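Local coordinates for ubiquinol-cytochrome C chaperone (Brucella abortus NCTC 8038, PDB 6RWT), which probably acts, like its mitochondrial homolog Cbp3, as a chaperone that binds newly made cytochrome b during assembly of respiratory complex III, at residues 78-83 against 107-112; 26-31 against 51-56; 46-51 against 133-138; 32-35 against 40-43; 92-95 against 99-102. All blocks are in the same frame, centred on the assembly; numbering follows the deposited sequence. Where two conformers were deposited one is given.

Contact 1 (78-83 against 107-112)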
# COMPACT_ATOMS: atom_id res chain seq x y z
N GLU A 78 1.37 9.36 6.36
CA GLU A 78 0.47 9.95 5.34
C GLU A 78 -0.76 9.07 5.10
O GLU A 78 -1.89 9.59 4.95
CB GLU A 78 1.22 10.20 4.03
CG GLU A 78 2.29 11.30 4.08
CD GLU A 78 1.74 12.67 4.43
OE1 GLU A 78 0.70 13.09 3.87
OE2 GLU A 78 2.36 13.34 5.29
N PHE A 79 -0.56 7.75 5.06
CA PHE A 79 -1.65 6.77 4.90
C PHE A 79 -2.69 6.88 6.03
O PHE A 79 -3.87 7.00 5.76
CB PHE A 79 -1.07 5.36 4.83
CG PHE A 79 -2.09 4.24 4.87
CD1 PHE A 79 -3.00 4.06 3.84
CD2 PHE A 79 -2.10 3.34 5.94
CE1 PHE A 79 -3.90 3.01 3.87
CE2 PHE A 79 -3.00 2.29 5.97
CZ PHE A 79 -3.90 2.12 4.94
N PHE A 80 -2.24 6.88 7.28
CA PHE A 80 -3.19 6.94 8.39
C PHE A 80 -3.92 8.29 8.48
O PHE A 80 -5.09 8.32 8.85
CB PHE A 80 -2.53 6.52 9.72
CG PHE A 80 -2.23 5.04 9.81
CD1 PHE A 80 -3.27 4.11 9.70
CD2 PHE A 80 -0.94 4.57 9.97
CE1 PHE A 80 -3.02 2.74 9.77
CE2 PHE A 80 -0.68 3.21 10.05
CZ PHE A 80 -1.72 2.29 9.95
N LYS A 81 -3.26 9.40 8.10
CA LYS A 81 -3.97 10.69 7.97
C LYS A 81 -5.09 10.63 6.91
O LYS A 81 -6.20 11.14 7.13
CB LYS A 81 -3.00 11.84 7.65
CG LYS A 81 -2.08 12.23 8.81
CD LYS A 81 -1.26 13.49 8.56
CE LYS A 81 -0.18 13.35 7.50
NZ LYS A 81 0.76 14.52 7.47
N ASP A 82 -4.77 10.01 5.77
CA ASP A 82 -5.70 9.75 4.68
C ASP A 82 -6.92 8.93 5.14
O ASP A 82 -8.07 9.32 4.93
CB ASP A 82 -4.93 8.99 3.57
CG ASP A 82 -5.64 8.97 2.24
OD1 ASP A 82 -6.88 8.92 2.21
OD2 ASP A 82 -4.93 8.97 1.21
N VAL A 83 -6.65 7.80 5.80
CA VAL A 83 -7.73 6.88 6.25
C VAL A 83 -8.60 7.52 7.35
O VAL A 83 -9.83 7.38 7.33
CB VAL A 83 -7.20 5.50 6.69
CG1 VAL A 83 -8.36 4.58 7.03
CG2 VAL A 83 -6.41 4.84 5.56
N MET A 107 -6.45 -2.96 12.07
CA MET A 107 -7.15 -3.42 10.84
C MET A 107 -6.18 -3.49 9.66
O MET A 107 -6.21 -4.45 8.89
CB MET A 107 -8.36 -2.51 10.51
CG MET A 107 -9.23 -2.95 9.33
SD MET A 107 -10.61 -1.81 9.06
CE MET A 107 -9.77 -0.50 8.17
N PHE A 108 -5.31 -2.48 9.54
CA PHE A 108 -4.30 -2.48 8.49
C PHE A 108 -3.26 -3.59 8.69
O PHE A 108 -3.18 -4.52 7.88
CB PHE A 108 -3.60 -1.11 8.36
CG PHE A 108 -2.47 -1.11 7.35
CD1 PHE A 108 -2.74 -1.22 5.99
CD2 PHE A 108 -1.15 -1.07 7.75
CE1 PHE A 108 -1.71 -1.25 5.05
CE2 PHE A 108 -0.11 -1.10 6.82
CZ PHE A 108 -0.40 -1.20 5.46
N TYR A 109 -2.47 -3.51 9.76
CA TYR A 109 -1.35 -4.45 9.95
C TYR A 109 -1.79 -5.92 10.05
O TYR A 109 -1.11 -6.81 9.53
CB TYR A 109 -0.48 -4.04 11.15
CG TYR A 109 0.33 -2.77 10.91
CD1 TYR A 109 1.39 -2.76 10.00
CD2 TYR A 109 0.03 -1.59 11.59
CE1 TYR A 109 2.12 -1.59 9.77
CE2 TYR A 109 0.77 -0.42 11.37
CZ TYR A 109 1.81 -0.43 10.46
OH TYR A 109 2.55 0.72 10.24
N GLY A 110 -2.93 -6.17 10.70
CA GLY A 110 -3.45 -7.53 10.83
C GLY A 110 -3.88 -8.17 9.52
O GLY A 110 -3.53 -9.32 9.25
N ARG A 111 -4.61 -7.42 8.70
CA ARG A 111 -5.20 -7.98 7.48
C ARG A 111 -4.22 -8.08 6.32
O ARG A 111 -4.39 -8.95 5.46
CB ARG A 111 -6.45 -7.20 7.07
CG ARG A 111 -7.58 -7.31 8.09
CD ARG A 111 -8.76 -6.41 7.80
NE ARG A 111 -9.61 -6.87 6.69
CZ ARG A 111 -9.93 -6.17 5.60
NH1 ARG A 111 -9.45 -4.95 5.38
NH2 ARG A 111 -10.74 -6.72 4.69
N VAL A 112 -3.21 -7.21 6.27
CA VAL A 112 -2.19 -7.28 5.20
C VAL A 112 -1.02 -8.23 5.52
O VAL A 112 -0.24 -8.56 4.63
CB VAL A 112 -1.63 -5.88 4.78
CG1 VAL A 112 -2.76 -4.94 4.37
CG2 VAL A 112 -0.74 -5.26 5.85

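Contact 2 (26-31 against 51-56)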
# COMPACT_ATOMS: atom_id res chain seq x y z
N ALA A 26 -1.78 6.82 -7.23
CA ALA A 26 -2.07 6.61 -8.66
C ALA A 26 -2.15 5.12 -9.00
O ALA A 26 -3.04 4.69 -9.74
CB ALA A 26 -1.03 7.31 -9.52
N ALA A 27 -1.21 4.34 -8.47
CA ALA A 27 -1.22 2.89 -8.71
C ALA A 27 -2.51 2.22 -8.20
O ALA A 27 -3.08 1.37 -8.87
CB ALA A 27 0.02 2.23 -8.11
N ALA A 28 -2.98 2.64 -7.02
CA ALA A 28 -4.22 2.11 -6.43
C ALA A 28 -5.51 2.49 -7.19
O ALA A 28 -6.53 1.82 -7.03
CB ALA A 28 -4.33 2.56 -4.97
N ARG A 29 -5.45 3.56 -7.99
CA ARG A 29 -6.59 4.05 -8.78
C ARG A 29 -6.70 3.48 -10.21
O ARG A 29 -7.61 3.88 -10.95
CB ARG A 29 -6.57 5.59 -8.84
CG ARG A 29 -6.90 6.26 -7.52
CD ARG A 29 -6.73 7.77 -7.58
NE ARG A 29 -7.17 8.42 -6.34
CZ ARG A 29 -6.97 9.70 -6.02
NH1 ARG A 29 -6.31 10.53 -6.84
NH2 ARG A 29 -7.42 10.16 -4.86
N GLN A 30 -5.79 2.58 -10.61
CA GLN A 30 -5.82 2.00 -11.98
C GLN A 30 -7.19 1.37 -12.28
O GLN A 30 -7.72 0.61 -11.47
CB GLN A 30 -4.68 0.98 -12.18
CG GLN A 30 -3.28 1.61 -12.19
CD GLN A 30 -2.18 0.58 -12.19
OE1 GLN A 30 -1.75 0.09 -11.13
NE2 GLN A 30 -1.70 0.24 -13.37
N LYS A 31 -7.75 1.71 -13.45
CA LYS A 31 -9.16 1.40 -13.76
C LYS A 31 -9.48 -0.09 -13.85
O LYS A 31 -10.58 -0.50 -13.46
CB LYS A 31 -9.59 2.10 -15.07
CG LYS A 31 -9.60 3.62 -15.00
CD LYS A 31 -10.73 4.17 -14.15
CE LYS A 31 -10.72 5.69 -14.12
NZ LYS A 31 -10.98 6.29 -15.46
N SER A 51 -4.54 0.34 0.66
CA SER A 51 -3.82 -0.44 1.67
C SER A 51 -2.92 -1.52 1.06
O SER A 51 -1.80 -1.75 1.55
CB SER A 51 -4.80 -1.04 2.71
OG SER A 51 -5.72 -1.94 2.12
N LEU A 52 -3.38 -2.17 -0.01
CA LEU A 52 -2.54 -3.15 -0.73
C LEU A 52 -1.24 -2.51 -1.25
O LEU A 52 -0.16 -3.08 -1.09
CB LEU A 52 -3.33 -3.79 -1.89
CG LEU A 52 -2.58 -4.70 -2.86
CD1 LEU A 52 -1.98 -5.89 -2.13
CD2 LEU A 52 -3.51 -5.17 -3.97
N HIS A 53 -1.36 -1.33 -1.87
CA HIS A 53 -0.21 -0.64 -2.46
C HIS A 53 0.72 -0.03 -1.39
O HIS A 53 1.96 -0.07 -1.54
CB HIS A 53 -0.67 0.37 -3.53
CG HIS A 53 -1.17 -0.28 -4.79
ND1 HIS A 53 -2.43 -0.83 -4.90
CD2 HIS A 53 -0.55 -0.51 -5.97
CE1 HIS A 53 -2.57 -1.36 -6.11
NE2 HIS A 53 -1.44 -1.19 -6.77
N ILE A 54 0.15 0.49 -0.31
CA ILE A 54 0.93 0.93 0.85
C ILE A 54 1.71 -0.25 1.47
O ILE A 54 2.92 -0.15 1.71
CB ILE A 54 0.04 1.65 1.90
CG1 ILE A 54 -0.49 2.98 1.35
CG2 ILE A 54 0.77 1.85 3.22
CD1 ILE A 54 0.52 4.11 1.27
N PHE A 55 1.02 -1.38 1.67
CA PHE A 55 1.67 -2.60 2.15
C PHE A 55 2.90 -2.97 1.29
O PHE A 55 3.96 -3.29 1.81
CB PHE A 55 0.70 -3.80 2.19
CG PHE A 55 1.40 -5.12 2.05
CD1 PHE A 55 2.00 -5.71 3.15
CD2 PHE A 55 1.52 -5.74 0.81
CE1 PHE A 55 2.70 -6.91 3.01
CE2 PHE A 55 2.22 -6.92 0.66
CZ PHE A 55 2.81 -7.51 1.77
N LEU A 56 2.73 -2.97 -0.03
CA LEU A 56 3.84 -3.33 -0.93
C LEU A 56 5.06 -2.44 -0.71
O LEU A 56 6.19 -2.94 -0.68
CB LEU A 56 3.41 -3.30 -2.40
CG LEU A 56 2.68 -4.56 -2.90
CD1 LEU A 56 1.86 -4.28 -4.16
CD2 LEU A 56 3.67 -5.70 -3.15

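Contact 3 (46-51 against 133-138)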
# COMPACT_ATOMS: atom_id res chain seq x y z
N ARG A 46 -12.02 0.87 -2.46
CA ARG A 46 -10.92 1.81 -2.72
C ARG A 46 -9.86 1.77 -1.59
O ARG A 46 -8.64 1.83 -1.86
CB ARG A 46 -11.45 3.23 -2.95
CG ARG A 46 -12.31 3.36 -4.21
CD ARG A 46 -12.69 4.80 -4.57
NE ARG A 46 -13.59 5.44 -3.61
CZ ARG A 46 -14.93 5.42 -3.65
NH1 ARG A 46 -15.60 4.78 -4.61
NH2 ARG A 46 -15.61 6.08 -2.72
N TYR A 47 -10.31 1.65 -0.33
CA TYR A 47 -9.40 1.41 0.80
C TYR A 47 -8.58 0.11 0.61
O TYR A 47 -7.37 0.08 0.90
CB TYR A 47 -10.13 1.43 2.16
CG TYR A 47 -9.27 0.85 3.27
CD1 TYR A 47 -8.38 1.66 3.98
CD2 TYR A 47 -9.27 -0.53 3.54
CE1 TYR A 47 -7.56 1.12 4.96
CE2 TYR A 47 -8.44 -1.07 4.51
CZ TYR A 47 -7.58 -0.25 5.22
OH TYR A 47 -6.74 -0.79 6.17
N GLU A 48 -9.22 -0.97 0.13
CA GLU A 48 -8.49 -2.23 -0.07
C GLU A 48 -7.35 -2.04 -1.09
O GLU A 48 -6.26 -2.58 -0.90
CB GLU A 48 -9.42 -3.39 -0.50
CG GLU A 48 -10.46 -3.85 0.53
CD GLU A 48 -9.89 -4.32 1.86
OE1 GLU A 48 -8.71 -4.71 1.94
OE2 GLU A 48 -10.65 -4.31 2.87
N MET A 49 -7.60 -1.28 -2.15
CA MET A 49 -6.54 -1.01 -3.14
C MET A 49 -5.45 -0.08 -2.58
O MET A 49 -4.25 -0.34 -2.79
CB MET A 49 -7.12 -0.47 -4.45
CG MET A 49 -7.96 -1.47 -5.25
SD MET A 49 -7.08 -2.98 -5.75
CE MET A 49 -7.54 -4.08 -4.43
N LEU A 50 -5.81 0.96 -1.85
CA LEU A 50 -4.78 1.83 -1.26
C LEU A 50 -3.90 1.07 -0.26
O LEU A 50 -2.68 1.12 -0.33
CB LEU A 50 -5.39 3.08 -0.61
CG LEU A 50 -4.40 4.08 -0.01
CD1 LEU A 50 -3.47 4.70 -1.05
CD2 LEU A 50 -5.14 5.17 0.76
N SER A 51 -4.54 0.34 0.66
CA SER A 51 -3.82 -0.44 1.67
C SER A 51 -2.92 -1.52 1.06
O SER A 51 -1.80 -1.75 1.55
CB SER A 51 -4.80 -1.04 2.71
OG SER A 51 -5.72 -1.94 2.12
N ARG A 133 -10.50 -13.16 0.68
CA ARG A 133 -10.94 -12.93 2.07
C ARG A 133 -11.10 -11.43 2.37
O ARG A 133 -12.11 -11.01 2.92
CB ARG A 133 -9.92 -13.55 3.04
CG ARG A 133 -10.39 -13.71 4.48
CD ARG A 133 -9.62 -14.81 5.21
NE ARG A 133 -8.18 -14.50 5.34
CZ ARG A 133 -7.15 -15.20 4.84
NH1 ARG A 133 -7.32 -16.31 4.13
NH2 ARG A 133 -5.91 -14.76 5.06
N ASN A 134 -10.09 -10.65 1.99
CA ASN A 134 -10.07 -9.21 2.30
C ASN A 134 -10.96 -8.36 1.39
O ASN A 134 -11.58 -7.40 1.87
CB ASN A 134 -8.62 -8.66 2.25
CG ASN A 134 -7.78 -9.10 3.45
OD1 ASN A 134 -8.27 -9.70 4.42
ND2 ASN A 134 -6.48 -8.82 3.37
N ILE A 135 -11.04 -8.71 0.10
CA ILE A 135 -11.66 -7.83 -0.92
C ILE A 135 -13.04 -8.30 -1.41
O ILE A 135 -13.93 -7.47 -1.59
CB ILE A 135 -10.71 -7.62 -2.13
CG1 ILE A 135 -9.35 -7.10 -1.64
CG2 ILE A 135 -11.32 -6.65 -3.14
CD1 ILE A 135 -8.23 -7.13 -2.67
N ARG A 136 -13.22 -9.61 -1.65
CA ARG A 136 -14.51 -10.17 -2.10
C ARG A 136 -14.96 -11.35 -1.23
O ARG A 136 -15.17 -12.47 -1.74
CB ARG A 136 -14.45 -10.57 -3.59
CG ARG A 136 -14.29 -9.41 -4.57
CD ARG A 136 -15.43 -8.40 -4.51
NE ARG A 136 -16.76 -9.01 -4.65
CZ ARG A 136 -17.39 -9.25 -5.81
NH1 ARG A 136 -16.84 -8.91 -6.97
NH2 ARG A 136 -18.59 -9.81 -5.79
N PRO A 137 -15.14 -11.12 0.08
CA PRO A 137 -15.59 -12.18 0.99
C PRO A 137 -17.00 -12.72 0.71
O PRO A 137 -17.33 -13.82 1.15
CB PRO A 137 -15.54 -11.51 2.37
CG PRO A 137 -15.74 -10.06 2.08
CD PRO A 137 -15.00 -9.83 0.80
N ASP A 138 -17.81 -11.93 0.00
CA ASP A 138 -19.12 -12.38 -0.48
C ASP A 138 -19.09 -13.53 -1.51
O ASP A 138 -20.12 -14.16 -1.72
CB ASP A 138 -19.90 -11.19 -1.07
CG ASP A 138 -19.19 -10.55 -2.26
OD1 ASP A 138 -18.04 -10.08 -2.09
OD2 ASP A 138 -19.78 -10.50 -3.36
O HOH W 1 -13.14 -5.29 2.06

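Contact 4 (32-35 against 40-43)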
# COMPACT_ATOMS: atom_id res chain seq x y z
N ARG A 32 -8.53 -0.90 -14.31
CA ARG A 32 -8.74 -2.34 -14.50
C ARG A 32 -9.18 -3.07 -13.22
O ARG A 32 -9.95 -4.02 -13.29
CB ARG A 32 -7.50 -3.02 -15.10
CG ARG A 32 -7.77 -4.40 -15.67
CD ARG A 32 -6.54 -5.03 -16.31
NE ARG A 32 -6.88 -6.28 -17.00
CZ ARG A 32 -5.99 -7.13 -17.53
NH1 ARG A 32 -4.68 -6.89 -17.45
NH2 ARG A 32 -6.42 -8.23 -18.14
N PHE A 33 -8.71 -2.62 -12.05
CA PHE A 33 -9.12 -3.25 -10.79
C PHE A 33 -10.65 -3.24 -10.65
O PHE A 33 -11.25 -4.23 -10.24
CB PHE A 33 -8.54 -2.56 -9.55
CG PHE A 33 -7.03 -2.49 -9.49
CD1 PHE A 33 -6.23 -3.61 -9.75
CD2 PHE A 33 -6.40 -1.30 -9.11
CE1 PHE A 33 -4.85 -3.52 -9.68
CE2 PHE A 33 -5.02 -1.22 -9.03
CZ PHE A 33 -4.24 -2.33 -9.32
N TYR A 34 -11.26 -2.11 -11.00
CA TYR A 34 -12.69 -1.85 -10.77
C TYR A 34 -13.57 -2.25 -11.96
O TYR A 34 -14.75 -2.58 -11.78
CB TYR A 34 -12.89 -0.37 -10.41
CG TYR A 34 -11.96 0.11 -9.30
CD1 TYR A 34 -12.28 -0.10 -7.95
CD2 TYR A 34 -10.75 0.73 -9.59
CE1 TYR A 34 -11.42 0.32 -6.93
CE2 TYR A 34 -9.89 1.15 -8.59
CZ TYR A 34 -10.22 0.95 -7.26
OH TYR A 34 -9.36 1.38 -6.26
N ALA A 35 -13.02 -2.21 -13.16
CA ALA A 35 -13.74 -2.69 -14.33
C ALA A 35 -13.58 -4.23 -14.39
O ALA A 35 -14.36 -4.94 -13.75
CB ALA A 35 -13.25 -1.99 -15.59
N PRO A 40 -14.76 -3.79 -5.77
CA PRO A 40 -15.87 -2.83 -5.63
C PRO A 40 -15.39 -1.37 -5.67
O PRO A 40 -14.41 -1.03 -5.01
CB PRO A 40 -16.47 -3.18 -4.26
CG PRO A 40 -16.00 -4.57 -3.97
CD PRO A 40 -14.65 -4.66 -4.58
N ASP A 41 -16.07 -0.51 -6.45
CA ASP A 41 -15.74 0.92 -6.51
C ASP A 41 -16.57 1.62 -5.43
O ASP A 41 -17.53 2.34 -5.72
CB ASP A 41 -16.00 1.48 -7.91
CG ASP A 41 -15.43 2.89 -8.11
OD1 ASP A 41 -14.89 3.49 -7.15
OD2 ASP A 41 -15.51 3.40 -9.25
N THR A 42 -16.16 1.38 -4.18
CA THR A 42 -16.87 1.81 -2.97
C THR A 42 -15.85 2.35 -1.98
O THR A 42 -14.64 2.12 -2.16
CB THR A 42 -17.63 0.63 -2.33
OG1 THR A 42 -16.68 -0.33 -1.85
CG2 THR A 42 -18.58 -0.03 -3.36
N PRO A 43 -16.29 3.06 -0.94
CA PRO A 43 -15.30 3.51 0.06
C PRO A 43 -14.39 2.38 0.59
O PRO A 43 -13.16 2.56 0.67
CB PRO A 43 -16.19 4.12 1.15
CG PRO A 43 -17.34 4.69 0.38
CD PRO A 43 -17.61 3.69 -0.71

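Contact 5 (92-95 against 99-102)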
# COMPACT_ATOMS: atom_id res chain seq x y z
N ILE A 92 -17.87 8.27 10.55
CA ILE A 92 -17.15 7.47 11.56
C ILE A 92 -16.11 8.38 12.21
O ILE A 92 -14.95 8.44 11.78
CB ILE A 92 -16.52 6.19 10.95
CG1 ILE A 92 -17.60 5.30 10.32
CG2 ILE A 92 -15.75 5.39 12.02
CD1 ILE A 92 -17.07 4.16 9.47
N GLY A 93 -16.56 9.12 13.22
CA GLY A 93 -15.69 9.95 14.06
C GLY A 93 -15.44 9.27 15.40
O GLY A 93 -15.65 8.07 15.55
N ASP A 94 -14.99 10.05 16.37
CA ASP A 94 -14.72 9.49 17.71
C ASP A 94 -15.98 9.25 18.56
O ASP A 94 -15.91 8.49 19.52
CB ASP A 94 -13.71 10.36 18.45
CG ASP A 94 -12.36 10.41 17.74
OD1 ASP A 94 -11.87 9.35 17.29
OD2 ASP A 94 -11.80 11.52 17.60
N GLN A 95 -17.11 9.86 18.18
CA GLN A 95 -18.40 9.63 18.87
C GLN A 95 -18.84 8.17 18.76
O GLN A 95 -19.14 7.68 17.67
CB GLN A 95 -19.49 10.55 18.29
CG GLN A 95 -20.79 10.58 19.10
CD GLN A 95 -21.76 9.45 18.75
OE1 GLN A 95 -22.05 9.20 17.58
NE2 GLN A 95 -22.27 8.77 19.77
N LYS A 99 -10.77 4.83 20.76
CA LYS A 99 -9.57 4.18 20.24
C LYS A 99 -9.64 3.97 18.71
O LYS A 99 -9.10 2.98 18.19
CB LYS A 99 -9.31 2.84 20.95
CG LYS A 99 -9.21 2.91 22.48
CD LYS A 99 -8.83 1.55 23.05
CE LYS A 99 -8.31 1.62 24.47
NZ LYS A 99 -9.41 1.64 25.47
N ARG A 100 -10.29 4.89 18.00
CA ARG A 100 -10.56 4.73 16.57
C ARG A 100 -9.28 4.47 15.77
O ARG A 100 -9.23 3.53 15.00
CB ARG A 100 -11.30 5.96 16.01
CG ARG A 100 -11.80 5.82 14.57
CD ARG A 100 -12.61 7.05 14.15
NE ARG A 100 -11.76 8.24 14.25
CZ ARG A 100 -11.33 9.00 13.24
NH1 ARG A 100 -11.71 8.81 11.97
NH2 ARG A 100 -10.52 10.01 13.53
N MET A 101 -8.25 5.28 16.00
CA MET A 101 -6.99 5.17 15.24
C MET A 101 -6.21 3.90 15.55
O MET A 101 -5.60 3.31 14.64
CB MET A 101 -6.09 6.38 15.52
CG MET A 101 -6.70 7.72 15.12
SD MET A 101 -6.41 8.14 13.41
CE MET A 101 -7.77 7.37 12.56
N LYS A 102 -6.19 3.50 16.82
CA LYS A 102 -5.57 2.24 17.23
C LYS A 102 -6.25 1.05 16.55
O LYS A 102 -5.57 0.14 16.07
CB LYS A 102 -5.61 2.08 18.76
CG LYS A 102 -4.67 3.04 19.49
CD LYS A 102 -5.05 3.19 20.95
CE LYS A 102 -4.12 4.17 21.67
NZ LYS A 102 -4.52 4.38 23.09
O HOH W 2 -11.40 7.70 19.26
O HOH W 3 -9.54 9.79 16.22

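Contact 1 (78-83 against 107-112)
Phe108 is the hub of the meeting between helix 66-89 and helix 100-120, whose short segments stand 13.2 Å apart at closest approach with their directions 111° from one another. The gap is bridged by aromatic rings. Phe108 points toward helix 66-89, and with CG anti to the backbone N (chi1 176°) its ring meets that of Phe79, which takes the same first torsion from its own helix. The two rings meet obliquely: Phe79 CE2 lies over one face of the Phe108 ring, displaced toward its rim and 3.5 Å from Phe108 CD1. Phe80 crosses Phe108 at about a right angle, its CZ 4.1 Å from Phe108 CD2, while Phe79 CD2 covers the centre of one Phe80 face. One residue further, Tyr109 brings CE2 to the edge of the Phe80 ring, 3.9 Å from Phe80 CZ. Val112 CG2, a turn beyond Phe108, backs the opposite face of the Phe108 ring. Tyr47 and Ile54 of helix 43-61 also touch Phe79, so the aromatic cluster packs against a third helix. No hydrogen bond or salt bridge crosses between the segments, which implies that this junction rests on ring packing and apolar burial.

Contact 2 (26-31 against 51-56)
This is a buried, close-packed helix contact near the centre of the chain, joining the C-terminal end of helix 2-28 to the middle of helix 43-61. All three touching residues are buried, and the nearest backbone approach, from Ala28 CA to His53 CA, is just 6.3 Å. The close approach is consistent with the small alanines on the first helix, against which one flat ring packs. His53 supplies that ring. With CG anti to its carbonyl carbon (chi1 -72°), it turns one face onto the backbone between Ala27 and Ala28. Ala28 N lies over the ring centre and Ala27 C nearer the rim. Ala28 CA makes a CH-pi contact, 4.0 Å from the centroid of the His53 ring and 21° from its normal. The two methyl groups address different parts of the imidazole: Ala27 CB reaches His53 CD2 at 3.5 Å, whereas Ala28 CB lies 3.9 Å from His53 ND1. In the all-helical fold, the imidazole lies between two helices that follow one another in the chain. Two polar partners beyond the pair would hold its rotation, for ND1 is hydrogen-bonded to Met49 O, one turn earlier on its own helix, and NE2 to the hydroxyl of Tyr151 on helix 145-161. Both ring nitrogens of the buried imidazole thus have partners, although no hydrogen bond spans the two segments. The ring of Tyr174 also meets that of His53, and its hydroxyl is hydrogen-bonded to His53 O.

Contact 3 (46-51 against 133-138)
Helix 43-61 passes the C-terminal end of helix 124-135 at a backbone spacing of 6.5 Å between Glu48 CA and Ile135 CA, just before Arg136 leaves helical geometry. The contact is a helix-to-helix-end packing within the all-helical chaperone fold, with an apolar strip beside a hydrated polar one. On the apolar side, Met49, bent at chi2 and chi3, swings its end round to Ile135 and crosses it at about a right angle; Met49 CE and Ile135 CD1 are 3.6 Å apart. Glu48 runs past Ile135 in the opposite direction, its CB 3.9 Å from Ile135 CG1. A bend at chi2 (-58°) then carries the carboxylate to Asn134, and Glu48 OE1 lies 4.0 Å from Asn134 CB. Glu48 is buried, and its charge is paired through OE2 with Arg111 of helix 100-120, while Asn134 ND2 is hydrogen-bonded to Arg111 O. Arg111 thus meets both Glu48, through its side chain, and Asn134, through its carbonyl. Glu48 OE2 and Asn134 O are both acceptors and cannot bond directly. A water resolves this by donating one hydrogen to each, at 2.8 Å from Glu48 OE2 and 2.6 Å from Asn134 O.

Contact 4 (32-35 against 40-43)
With CG anti to its carbonyl carbon (chi1 -51°), Tyr34 lays its phenol ring against segment 40-43. On the other side the backbone puts Asp41 CB beside the ring, and the first torsion of Asp41 (chi1 -169°, CG anti to the backbone N) directs the carboxylate onward. Tyr34 then touches mainly backbone. Its CD1 lies 3.7 Å from Pro40 O, and the oxygen sits in the plane of the ring, at its edge, with CE1 almost as near. This places aromatic C-H groups against a carbonyl oxygen, a weakly polar approach rather than a hydrogen bond. Asp41 adds an oblique contact, its CA 3.9 Å and its CB 4.0 Å from Tyr34 CD1. One ring face is backed by CB of the preceding residue, Phe33. The chain opposite the ring is sharply bent, since Asp41 is the centre of an inverse gamma turn in which Thr42 N makes a weak 3.1 Å bond to Pro40 O. That carbonyl therefore faces both the turn and the tyrosine edge. The polar ends find partners beyond the pair: Tyr34 OH is hydrogen-bonded to Ala28 O, at the end of helix 2-28, and Asp41 OD1 forms a salt bridge with Arg46 NH1. Thr42 is the N-cap of helix 43-61, with OG1 bonded to Gly45 N. The contact thus closes the surface loop joining helix 2-28 to helix 43-61, and Tyr34 also packs against Arg46 and Met49 on the first turns of the latter.

Contact 5 (92-95 against 99-102)
Arg100 reaches from the first turn of helix 100-120 back across the preceding loop and touches three successive residues there, Ile92, Gly93 and Asp94. A salt bridge joins Arg100 NE to Asp94 OD1, 3.2 Å long with an N-H...O angle of 153°. It is not coplanar: NE meets OD1 from above the carboxylate plane, 48° out of it, and the carboxylate and guanidinium planes are 70° apart. Arg100 NH1 adds a weak, strongly bent bond to Ile92 O at 3.3 Å. Between these, Gly93 CA lies over one face of the guanidinium, and Gly93 O is 3.5 Å from Arg100 CD. A bend at chi3 turns the planar group across the loop. Further out, two waters each donate to Asp94 OD1: one accepts from Arg100 N, and the other, 2.9 Å from Arg100 NH2, accepts in the guanidinium plane. Met101 CE covers the centre of the opposite face. Beyond the segments, Arg100 NH2 forms a salt bridge with Asp84 on helix 66-89; Arg88 of that helix brings a like charge close to NH2 and makes a long, weak ion pair with Asp94 OD2. Shared between two acidic residues, the buried guanidinium probably remains charged despite Arg88, while Asp94 OD1, with NE and two waters as donors, should have its negative charge well stabilised.

Overall arrangement
Helix 43-61 ties most of the contacts together: contacts 2 and 3 share Ser51, their centres about 11 Å apart, and Phe108 of contact 1 packs on the carbonyl of that same residue, Phe108 CE1 to Ser51 O 3.5 Å. Contacts 1 and 3 are further joined through Arg111. Phe33 of segment 32-35 wedges contact 4 against two others, its CZ 3.7 Å from His53 CE1 in contact 2 and its CG 3.8 Å from Met49 SD in contact 3. Contact 5 stands apart, its centre about 13 Å from that of contact 1, though both use helix 100-120. Bound magnesium is remote from the contacts, about 10 Å from the side chain of Phe79 and about 11 Å from that of Ala28.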